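Local coordinates for FtsZ-like protein of unknown function (Nostoc punctiforme, PDB 3C8L), which is of unknown function but is named FtsZ-like, belongs to a conserved uncharacterised family and forms an assembly of four copies in the crystal, at residues 20-25 against 107-112; 56-61 against 113-118. All coordinates share one frame; numbering follows the deposited sequence. Where two conformers were deposited one is given.

How the interactions relate
Both interactions are buried and use strand 107-120, and their centres lie about 17 Å apart. Interaction 2 is the more central, about 7 Å from the centre of the chain against about 12 Å for interaction 1, and it joins two sheet neighbours by backbone hydrogen bonds. Interaction 1 sets the start of helix 22-34 on that strand and has no direct hydrogen bond; its contact is apolar, with a water bridge at the end where Gln-20 is exposed. The two are continuous: Ala-61 O accepts a probable hydrogen bond from Ile-112 N at 2.9 Å. Helix 22-34 starts in interaction 1 and later covers the Val-58 and Ala-113 face of interaction 2.

Interaction 1. Residues 20-25 against 107-112; sequences QEPTIA and EMLIAI
The ring of Pro-22 offers one face to a methyl of Leu-109: CD1 stands over it, 3.7 Å from both Pro-22 CD and Pro-22 N, and the three remaining ring atoms are little farther off. The other flat group, the carboxylate of Glu-107, takes a water at OE1, tilted out of the carboxylate plane. Water 1 donates to Glu-107 OE1 at 2.8 Å and accepts from Gln-20 N at 3.0 Å, so one molecule spans the gap at the open end; Tyr-64 OH also bonds to OE1. Leu-109 reaches the ring because its CG stands opposite the carbonyl carbon (chi1 -50°) and CD1 continues the chain outward (chi2 -179°). The same methyl lies 4.0 Å from Glu-21 N, next to the peptide leading into the helix. One turn further on, alanine meets alanine: Ala-25 CB is 3.8 Å from Ala-111 CB and 3.5 Å from Leu-109 O, while Ala-25 O rests 3.6 Å from Ala-111 CB. With no larger group between them, helix and strand approach to 5.3 Å between Ala-25 CA and Ala-111 CA. Glu-21, at the N-cap position of helix 22-34, turns its carboxylate elsewhere, to a salt bridge with Arg-69. Asp-16 accepts from Glu-21 N through its side chain and bonds to the backbone of Leu-109, tying both segments to strand 4-16. The chemistry implies a joint made by shape: without a direct hydrogen bond between the segments, the first helical turn is seated on the strand by methyl and ring packing, and polar linkage passes through water and Asp-16.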
loop_
_atom_site.group_PDB
_atom_site.type_symbol
_atom_site.label_atom_id
_atom_site.label_comp_id
_atom_site.label_asym_id
_atom_site.label_seq_id
_atom_site.Cartn_x
_atom_site.Cartn_y
_atom_site.Cartn_z
ATOM N N GLN A 20 -6.420 -9.537 -19.731
ATOM C CA GLN A 20 -7.449 -9.007 -20.625
ATOM C C GLN A 20 -8.325 -7.895 -20.050
ATOM O O GLN A 20 -9.268 -7.468 -20.722
ATOM C CB GLN A 20 -8.356 -10.136 -21.165
ATOM C CG GLN A 20 -7.618 -11.265 -21.840
ATOM C CD GLN A 20 -8.549 -12.292 -22.440
ATOM O OE1 GLN A 20 -9.729 -12.400 -22.063
ATOM N NE2 GLN A 20 -8.018 -13.067 -23.384
ATOM N N GLU A 21 -8.076 -7.410 -18.819
ATOM C CA GLU A 21 -8.921 -6.335 -18.267
ATOM C C GLU A 21 -8.159 -5.133 -17.698
ATOM O O GLU A 21 -8.131 -4.922 -16.483
ATOM C CB GLU A 21 -9.937 -6.862 -17.251
ATOM C CG GLU A 21 -11.101 -7.675 -17.870
ATOM C CD GLU A 21 -12.097 -6.864 -18.687
ATOM O OE1 GLU A 21 -12.112 -5.625 -18.594
ATOM O OE2 GLU A 21 -12.919 -7.483 -19.414
ATOM N N PRO A 22 -7.547 -4.327 -18.573
ATOM C CA PRO A 22 -6.888 -3.127 -18.080
ATOM C C PRO A 22 -7.841 -2.198 -17.317
ATOM O O PRO A 22 -7.395 -1.459 -16.450
ATOM C CB PRO A 22 -6.313 -2.482 -19.353
ATOM C CG PRO A 22 -6.936 -3.181 -20.470
ATOM C CD PRO A 22 -7.424 -4.480 -20.033
ATOM N N THR A 23 -9.137 -2.212 -17.635
ATOM C CA THR A 23 -10.077 -1.410 -16.878
ATOM C C THR A 23 -10.051 -1.771 -15.373
ATOM O O THR A 23 -10.130 -0.880 -14.525
ATOM C CB THR A 23 -11.534 -1.596 -17.386
ATOM O OG1 THR A 23 -11.609 -1.166 -18.746
ATOM C CG2 THR A 23 -12.504 -0.727 -16.580
ATOM N N ILE A 24 -9.978 -3.059 -15.057
ATOM C CA ILE A 24 -9.936 -3.561 -13.683
ATOM C C ILE A 24 -8.669 -3.064 -12.988
ATOM O O ILE A 24 -8.697 -2.596 -11.851
ATOM C CB ILE A 24 -10.016 -5.116 -13.682
ATOM C CG1 ILE A 24 -11.422 -5.564 -14.117
ATOM C CG2 ILE A 24 -9.686 -5.679 -12.307
ATOM C CD1 ILE A 24 -11.623 -7.049 -14.150
ATOM N N ALA A 25 -7.542 -3.195 -13.672
ATOM C CA ALA A 25 -6.272 -2.715 -13.109
ATOM C C ALA A 25 -6.370 -1.207 -12.823
ATOM O O ALA A 25 -5.984 -0.733 -11.742
ATOM C CB ALA A 25 -5.122 -3.018 -14.062
ATOM N N GLU A 107 -1.019 -13.046 -19.163
ATOM C CA GLU A 107 -0.567 -11.764 -18.677
ATOM C C GLU A 107 -1.280 -11.230 -17.437
ATOM O O GLU A 107 -2.464 -11.503 -17.205
ATOM C CB GLU A 107 -0.810 -10.714 -19.772
ATOM C CG GLU A 107 -0.061 -10.953 -21.084
ATOM C CD GLU A 107 -0.302 -9.917 -22.145
ATOM O OE1 GLU A 107 -1.191 -9.089 -22.002
ATOM O OE2 GLU A 107 0.424 -9.950 -23.172
HETATM N N MSE A 108 -0.503 -10.605 -16.564
HETATM C CA MSE A 108 -1.063 -9.875 -15.413
HETATM C C MSE A 108 -0.768 -8.440 -15.802
HETATM O O MSE A 108 0.358 -8.121 -16.199
HETATM C CB MSE A 108 -0.440 -10.164 -14.044
HETATM C CG MSE A 108 -0.708 -11.515 -13.481
HETATM SE SE MSE A 108 -0.368 -11.537 -11.574
HETATM C CE MSE A 108 1.494 -11.637 -11.695
ATOM N N LEU A 109 -1.770 -7.577 -15.669
ATOM C CA LEU A 109 -1.655 -6.178 -16.030
ATOM C C LEU A 109 -1.618 -5.298 -14.795
ATOM O O LEU A 109 -2.504 -5.392 -13.926
ATOM C CB LEU A 109 -2.835 -5.761 -16.922
ATOM C CG LEU A 109 -3.117 -6.683 -18.125
ATOM C CD1 LEU A 109 -4.314 -6.127 -18.935
ATOM C CD2 LEU A 109 -1.897 -6.849 -19.012
ATOM N N ILE A 110 -0.630 -4.411 -14.751
ATOM C CA ILE A 110 -0.442 -3.507 -13.639
ATOM C C ILE A 110 -0.596 -2.063 -14.095
ATOM O O ILE A 110 0.061 -1.618 -15.040
ATOM C CB ILE A 110 0.929 -3.726 -12.953
ATOM C CG1 ILE A 110 1.114 -5.191 -12.554
ATOM C CG2 ILE A 110 1.018 -2.779 -11.767
ATOM C CD1 ILE A 110 2.479 -5.508 -12.013
ATOM N N ALA A 111 -1.526 -1.343 -13.457
ATOM C CA ALA A 111 -1.783 0.055 -13.705
ATOM C C ALA A 111 -1.315 0.918 -12.546
ATOM O O ALA A 111 -1.294 0.462 -11.406
ATOM C CB ALA A 111 -3.330 0.319 -13.857
ATOM N N ILE A 112 -0.976 2.146 -12.900
ATOM C CA ILE A 112 -0.653 3.201 -11.963
ATOM C C ILE A 112 -1.693 4.304 -12.126
ATOM O O ILE A 112 -2.082 4.626 -13.252
ATOM C CB ILE A 112 0.724 3.796 -12.266
ATOM C CG1 ILE A 112 1.791 2.746 -11.993
ATOM C CG2 ILE A 112 0.986 5.079 -11.451
ATOM C CD1 ILE A 112 3.094 3.148 -12.518
HETATM O O HOH W 1 -3.949 -9.072 -21.327
#

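Interaction 2. Residues 56-61 against 113-118; sequences IEVQVA and AAVTVL
Glu-57 lies crosswise under Leu-118, whose CD1 methyl sits over the face of the carboxylate, 3.6 Å from both Glu-57 CG and Glu-57 CD. Glu-57 CG is turned to the side of its backbone N (chi1 -66°) and the chain then runs extended, which carries OE2 to a salt bridge with Arg-4; Leu-118 also packs on the side chain of Arg-4. Replacing Glu-57 with an alanine would probably leave Arg-4 without this charged mate and take from Leu-118 CD1 most of the surface it lies on. Beneath the side chains the backbones are antiparallel, 169° between the strand directions. Glu-57 and Thr-116 form a hydrogen-bonded pair, with Glu-57 N to Thr-116 O at 2.9 Å and the nearly straight Thr-116 N to Glu-57 O at 2.8 Å (176° at the hydrogen). Gln-59 and Ala-114 repeat the pattern, both of their bonds also lying in the carbonyl planes. On the opposite face, Ile-56 CG2 meets Val-115 CG1 at 3.5 Å, the two branches crossing at a slant, and Val-60 CG2 lies 4.0 Å from Ala-113 CB. Val-30, Ala-26 and Ala-29 of helix 22-34 close over Val-58, Val-60 and Ala-113. The face bearing Gln-59 and Ala-114 instead meets Met-91 of the second subunit; Gln-59 NE2 bonds to Glu-87 of its own chain and to Ile-92 O of the second subunit. Such a regular antiparallel ladder is consistent with a mixed, largely antiparallel sheet of an alpha+beta fold, with helix 22-34 on one face and a subunit contact on the other.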
loop_
_atom_site.group_PDB
_atom_site.type_symbol
_atom_site.label_atom_id
_atom_site.label_comp_id
_atom_site.label_asym_id
_atom_site.label_seq_id
_atom_site.Cartn_x
_atom_site.Cartn_y
_atom_site.Cartn_z
ATOM N N ILE A 56 -11.028 17.054 -9.640
ATOM C CA ILE A 56 -10.214 15.864 -9.478
ATOM C C ILE A 56 -9.787 15.354 -10.848
ATOM O O ILE A 56 -10.612 14.980 -11.667
ATOM C CB ILE A 56 -10.944 14.758 -8.696
ATOM C CG1 ILE A 56 -11.494 15.317 -7.367
ATOM C CG2 ILE A 56 -9.969 13.591 -8.457
ATOM C CD1 ILE A 56 -12.270 14.285 -6.537
ATOM N N GLU A 57 -8.484 15.338 -11.105
ATOM C CA GLU A 57 -7.939 14.840 -12.351
ATOM C C GLU A 57 -7.246 13.508 -12.069
ATOM O O GLU A 57 -6.402 13.417 -11.162
ATOM C CB GLU A 57 -6.915 15.806 -12.936
ATOM C CG GLU A 57 -7.439 17.139 -13.392
ATOM C CD GLU A 57 -6.261 18.041 -13.878
ATOM O OE1 GLU A 57 -5.096 17.578 -13.935
ATOM O OE2 GLU A 57 -6.540 19.179 -14.129
ATOM N N VAL A 58 -7.527 12.518 -12.909
ATOM C CA VAL A 58 -6.957 11.199 -12.766
ATOM C C VAL A 58 -6.072 10.910 -13.968
ATOM O O VAL A 58 -6.509 11.092 -15.107
ATOM C CB VAL A 58 -8.047 10.114 -12.653
ATOM C CG1 VAL A 58 -7.421 8.730 -12.454
ATOM C CG2 VAL A 58 -8.996 10.434 -11.512
ATOM N N GLN A 59 -4.824 10.496 -13.707
ATOM C CA GLN A 59 -3.871 10.116 -14.737
ATOM C C GLN A 59 -3.553 8.642 -14.528
ATOM O O GLN A 59 -3.055 8.276 -13.448
ATOM C CB GLN A 59 -2.581 10.940 -14.595
ATOM C CG GLN A 59 -1.519 10.612 -15.632
ATOM C CD GLN A 59 -0.135 11.180 -15.312
ATOM O OE1 GLN A 59 0.058 11.863 -14.311
ATOM N NE2 GLN A 59 0.823 10.897 -16.185
ATOM N N VAL A 60 -3.894 7.800 -15.516
ATOM C CA VAL A 60 -3.617 6.370 -15.467
ATOM C C VAL A 60 -2.638 5.925 -16.540
ATOM O O VAL A 60 -2.720 6.392 -17.679
ATOM C CB VAL A 60 -4.933 5.541 -15.637
ATOM C CG1 VAL A 60 -4.648 4.058 -15.944
ATOM C CG2 VAL A 60 -5.804 5.672 -14.377
ATOM N N ALA A 61 -1.684 5.067 -16.165
ATOM C CA ALA A 61 -0.756 4.442 -17.099
ATOM C C ALA A 61 -0.947 2.939 -16.922
ATOM O O ALA A 61 -0.911 2.423 -15.794
ATOM C CB ALA A 61 0.666 4.887 -16.898
ATOM N N ALA A 113 -2.149 4.881 -11.011
ATOM C CA ALA A 113 -3.044 6.027 -11.032
ATOM C C ALA A 113 -2.465 7.142 -10.152
ATOM O O ALA A 113 -1.947 6.889 -9.068
ATOM C CB ALA A 113 -4.488 5.702 -10.555
ATOM N N ALA A 114 -2.525 8.372 -10.659
ATOM C CA ALA A 114 -2.243 9.578 -9.920
ATOM C C ALA A 114 -3.560 10.362 -9.897
ATOM O O ALA A 114 -4.086 10.708 -10.954
ATOM C CB ALA A 114 -1.128 10.420 -10.525
ATOM N N VAL A 115 -4.090 10.602 -8.697
ATOM C CA VAL A 115 -5.323 11.330 -8.480
ATOM C C VAL A 115 -4.914 12.676 -7.902
ATOM O O VAL A 115 -4.374 12.754 -6.800
ATOM C CB VAL A 115 -6.263 10.564 -7.504
ATOM C CG1 VAL A 115 -7.511 11.391 -7.193
ATOM C CG2 VAL A 115 -6.620 9.173 -8.066
ATOM N N THR A 116 -5.179 13.749 -8.657
ATOM C CA THR A 116 -4.794 15.083 -8.241
ATOM C C THR A 116 -6.016 15.911 -7.897
ATOM O O THR A 116 -6.979 15.967 -8.690
ATOM C CB THR A 116 -4.009 15.803 -9.353
ATOM O OG1 THR A 116 -2.841 15.029 -9.678
ATOM C CG2 THR A 116 -3.556 17.176 -8.878
ATOM N N VAL A 117 -6.004 16.546 -6.726
ATOM C CA VAL A 117 -7.054 17.450 -6.319
ATOM C C VAL A 117 -6.525 18.857 -6.627
ATOM O O VAL A 117 -5.395 19.206 -6.231
ATOM C CB VAL A 117 -7.373 17.345 -4.839
ATOM C CG1 VAL A 117 -8.340 18.463 -4.439
ATOM C CG2 VAL A 117 -7.920 15.949 -4.530
ATOM N N LEU A 118 -7.317 19.631 -7.366
ATOM C CA LEU A 118 -6.963 20.989 -7.753
ATOM C C LEU A 118 -8.052 21.981 -7.383
ATOM O O LEU A 118 -9.186 21.589 -7.114
ATOM C CB LEU A 118 -6.721 21.116 -9.261
ATOM C CG LEU A 118 -5.736 20.098 -9.837
ATOM C CD1 LEU A 118 -6.463 18.888 -10.413
ATOM C CD2 LEU A 118 -4.852 20.705 -10.902
#